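Local structure of Fe2OG dioxygenase domain-containing protein (Pseudomonas putida, 4J25) at residues 135-140 against 205-210. The protein probably hydroxylates prolyl residues of a protein substrate as an iron- and 2-oxoglutarate-dependent prolyl-4-hydroxylase. Numbering follows the deposited sequence.
Sequences ALYPPG and HEVLPA. With MN (manganese (II) ion), chain I; OGA (N-oxalylglycine), chain J.
Gly140 N donates to Ala210 O over 2.9 Å, a moderately bent hydrogen bond (147° at the hydrogen) that ties the loop after strand 129-137 to the loop after strand 205-207 where the two run 69° apart. The same carbonyl also receives a CA-H...O contact from Pro139 CA at 3.5 Å. The Pro209 ring sets its CB 3.7 Å from Gly140 O. Deeper in, the link becomes apolar: Val207 CG1 meets the edge of the Tyr137 ring, 4.3 Å from CD2. The contact bridges the two sheets of the double-stranded beta-helix, or jellyroll: strand 129-137 belongs to one and strand 205-207 to the other, with the cosubstrate analogue N-oxalylglycine held between them. The two methyls of Val207 divide the work: CG1, anti to the backbone N (chi1 177°), goes to Tyr137, and CG2 packs 3.6 Å from OGA C4. OGA O4, a carboxylate oxygen, lies oblique to the Tyr137 ring, 3.9 Å from its OH, too far for a hydrogen bond; Arg214 does hydrogen-bond to OGA, probably through this carboxylate. At the ligand's other end His205 NE2 binds manganese at 2.1 Å, completing the facial triad with His146 and Asp148, while ND1 bonds to Val203 O, setting the ring's rotation from both sides.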
loop_
_atom_site.group_PDB
_atom_site.type_symbol
_atom_site.label_atom_id
_atom_site.label_comp_id
_atom_site.label_asym_id
_atom_site.label_seq_id
_atom_site.Cartn_x
_atom_site.Cartn_y
_atom_site.Cartn_z
ATOM N N ALA A 135 3.534 -7.176 -6.149
ATOM C CA ALA A 135 4.967 -7.049 -6.342
ATOM C C ALA A 135 5.667 -8.142 -5.558
ATOM O O ALA A 135 5.371 -8.365 -4.388
ATOM C CB ALA A 135 5.452 -5.650 -5.891
ATOM N N LEU A 136 6.605 -8.820 -6.199
ATOM C CA LEU A 136 7.307 -9.926 -5.568
ATOM C C LEU A 136 8.801 -9.720 -5.743
ATOM O O LEU A 136 9.321 -9.884 -6.842
ATOM C CB LEU A 136 6.897 -11.255 -6.212
ATOM C CG LEU A 136 7.460 -12.506 -5.518
ATOM C CD1 LEU A 136 6.505 -13.689 -5.649
ATOM C CD2 LEU A 136 8.843 -12.880 -6.055
ATOM N N TYR A 137 9.491 -9.351 -4.670
ATOM C CA TYR A 137 10.918 -9.087 -4.758
ATOM C C TYR A 137 11.724 -10.342 -4.431
ATOM O O TYR A 137 11.567 -10.926 -3.355
ATOM C CB TYR A 137 11.304 -7.932 -3.829
ATOM C CG TYR A 137 10.582 -6.634 -4.147
ATOM C CD1 TYR A 137 9.768 -6.524 -5.265
ATOM C CD2 TYR A 137 10.712 -5.521 -3.328
ATOM C CE1 TYR A 137 9.104 -5.343 -5.555
ATOM C CE2 TYR A 137 10.048 -4.336 -3.614
ATOM C CZ TYR A 137 9.246 -4.254 -4.726
ATOM O OH TYR A 137 8.568 -3.080 -5.024
ATOM N N PRO A 138 12.571 -10.783 -5.374
ATOM C CA PRO A 138 13.455 -11.920 -5.097
ATOM C C PRO A 138 14.442 -11.533 -4.013
ATOM O O PRO A 138 14.662 -10.342 -3.822
ATOM C CB PRO A 138 14.197 -12.134 -6.421
ATOM C CG PRO A 138 13.440 -11.378 -7.443
ATOM C CD PRO A 138 12.769 -10.247 -6.729
ATOM N N PRO A 139 15.022 -12.514 -3.307
ATOM C CA PRO A 139 16.055 -12.197 -2.309
ATOM C C PRO A 139 17.176 -11.369 -2.924
ATOM O O PRO A 139 17.678 -11.727 -3.967
ATOM C CB PRO A 139 16.581 -13.578 -1.894
ATOM C CG PRO A 139 15.468 -14.525 -2.208
ATOM C CD PRO A 139 14.764 -13.962 -3.406
ATOM N N GLY A 140 17.551 -10.270 -2.284
ATOM C CA GLY A 140 18.590 -9.405 -2.812
ATOM C C GLY A 140 18.068 -8.169 -3.524
ATOM O O GLY A 140 18.798 -7.194 -3.687
ATOM N N HIS A 205 11.038 7.335 0.154
ATOM C CA HIS A 205 11.114 6.021 0.790
ATOM C C HIS A 205 11.939 5.075 -0.060
ATOM O O HIS A 205 12.217 5.353 -1.220
ATOM C CB HIS A 205 9.723 5.440 1.053
ATOM C CG HIS A 205 8.874 5.314 -0.177
ATOM N ND1 HIS A 205 8.191 6.384 -0.711
ATOM C CD2 HIS A 205 8.584 4.252 -0.966
ATOM C CE1 HIS A 205 7.534 5.994 -1.790
ATOM N NE2 HIS A 205 7.741 4.704 -1.962
ATOM N N GLU A 206 12.362 3.974 0.540
ATOM C CA GLU A 206 13.160 2.988 -0.162
ATOM C C GLU A 206 12.880 1.621 0.432
ATOM O O GLU A 206 12.253 1.507 1.487
ATOM C CB GLU A 206 14.648 3.331 -0.050
ATOM C CG GLU A 206 15.178 3.210 1.344
ATOM C CD GLU A 206 16.606 3.674 1.481
ATOM O OE1 GLU A 206 17.131 3.637 2.609
ATOM O OE2 GLU A 206 17.205 4.099 0.476
ATOM N N VAL A 207 13.327 0.581 -0.261
ATOM C CA VAL A 207 13.210 -0.785 0.235
ATOM C C VAL A 207 14.596 -1.379 0.349
ATOM O O VAL A 207 15.336 -1.423 -0.627
ATOM C CB VAL A 207 12.374 -1.665 -0.695
ATOM C CG1 VAL A 207 12.332 -3.142 -0.175
ATOM C CG2 VAL A 207 10.978 -1.086 -0.851
ATOM N N LEU A 208 14.953 -1.824 1.550
ATOM C CA LEU A 208 16.250 -2.453 1.772
ATOM C C LEU A 208 16.192 -3.920 1.323
ATOM O O LEU A 208 15.129 -4.533 1.335
ATOM C CB LEU A 208 16.655 -2.354 3.242
ATOM C CG LEU A 208 16.911 -0.953 3.807
ATOM C CD1 LEU A 208 17.707 -1.037 5.106
ATOM C CD2 LEU A 208 17.648 -0.115 2.815
ATOM N N PRO A 209 17.332 -4.475 0.880
ATOM C CA PRO A 209 17.250 -5.843 0.362
ATOM C C PRO A 209 16.803 -6.835 1.434
ATOM O O PRO A 209 17.070 -6.626 2.626
ATOM C CB PRO A 209 18.679 -6.140 -0.117
ATOM C CG PRO A 209 19.532 -5.062 0.437
ATOM C CD PRO A 209 18.671 -3.889 0.728
ATOM N N ALA A 210 16.095 -7.878 1.012
ATOM C CA ALA A 210 15.670 -8.932 1.920
ATOM C C ALA A 210 16.446 -10.194 1.614
ATOM O O ALA A 210 17.018 -10.331 0.535
ATOM C CB ALA A 210 14.188 -9.200 1.769
HETATM MN MN MN I . 7.347 3.863 -3.841
HETATM C C1 OGA J . 6.711 1.345 -4.830
HETATM C C2 OGA J . 7.284 1.165 -3.459
HETATM C C4 OGA J . 7.564 -0.179 -1.406
HETATM C C5 OGA J . 7.198 -1.481 -0.779
HETATM O O1 OGA J . 6.216 0.329 -5.398
HETATM O O2 OGA J . 6.704 2.498 -5.392
HETATM O "O2'" OGA J . 7.970 2.051 -2.970
HETATM O O3 OGA J . 7.128 -1.562 0.472
HETATM N N1 OGA J . 7.018 -0.045 -2.716
HETATM O O4 OGA J . 6.957 -2.495 -1.486
HETATM O O HOH W 1 5.371 3.224 -2.979
#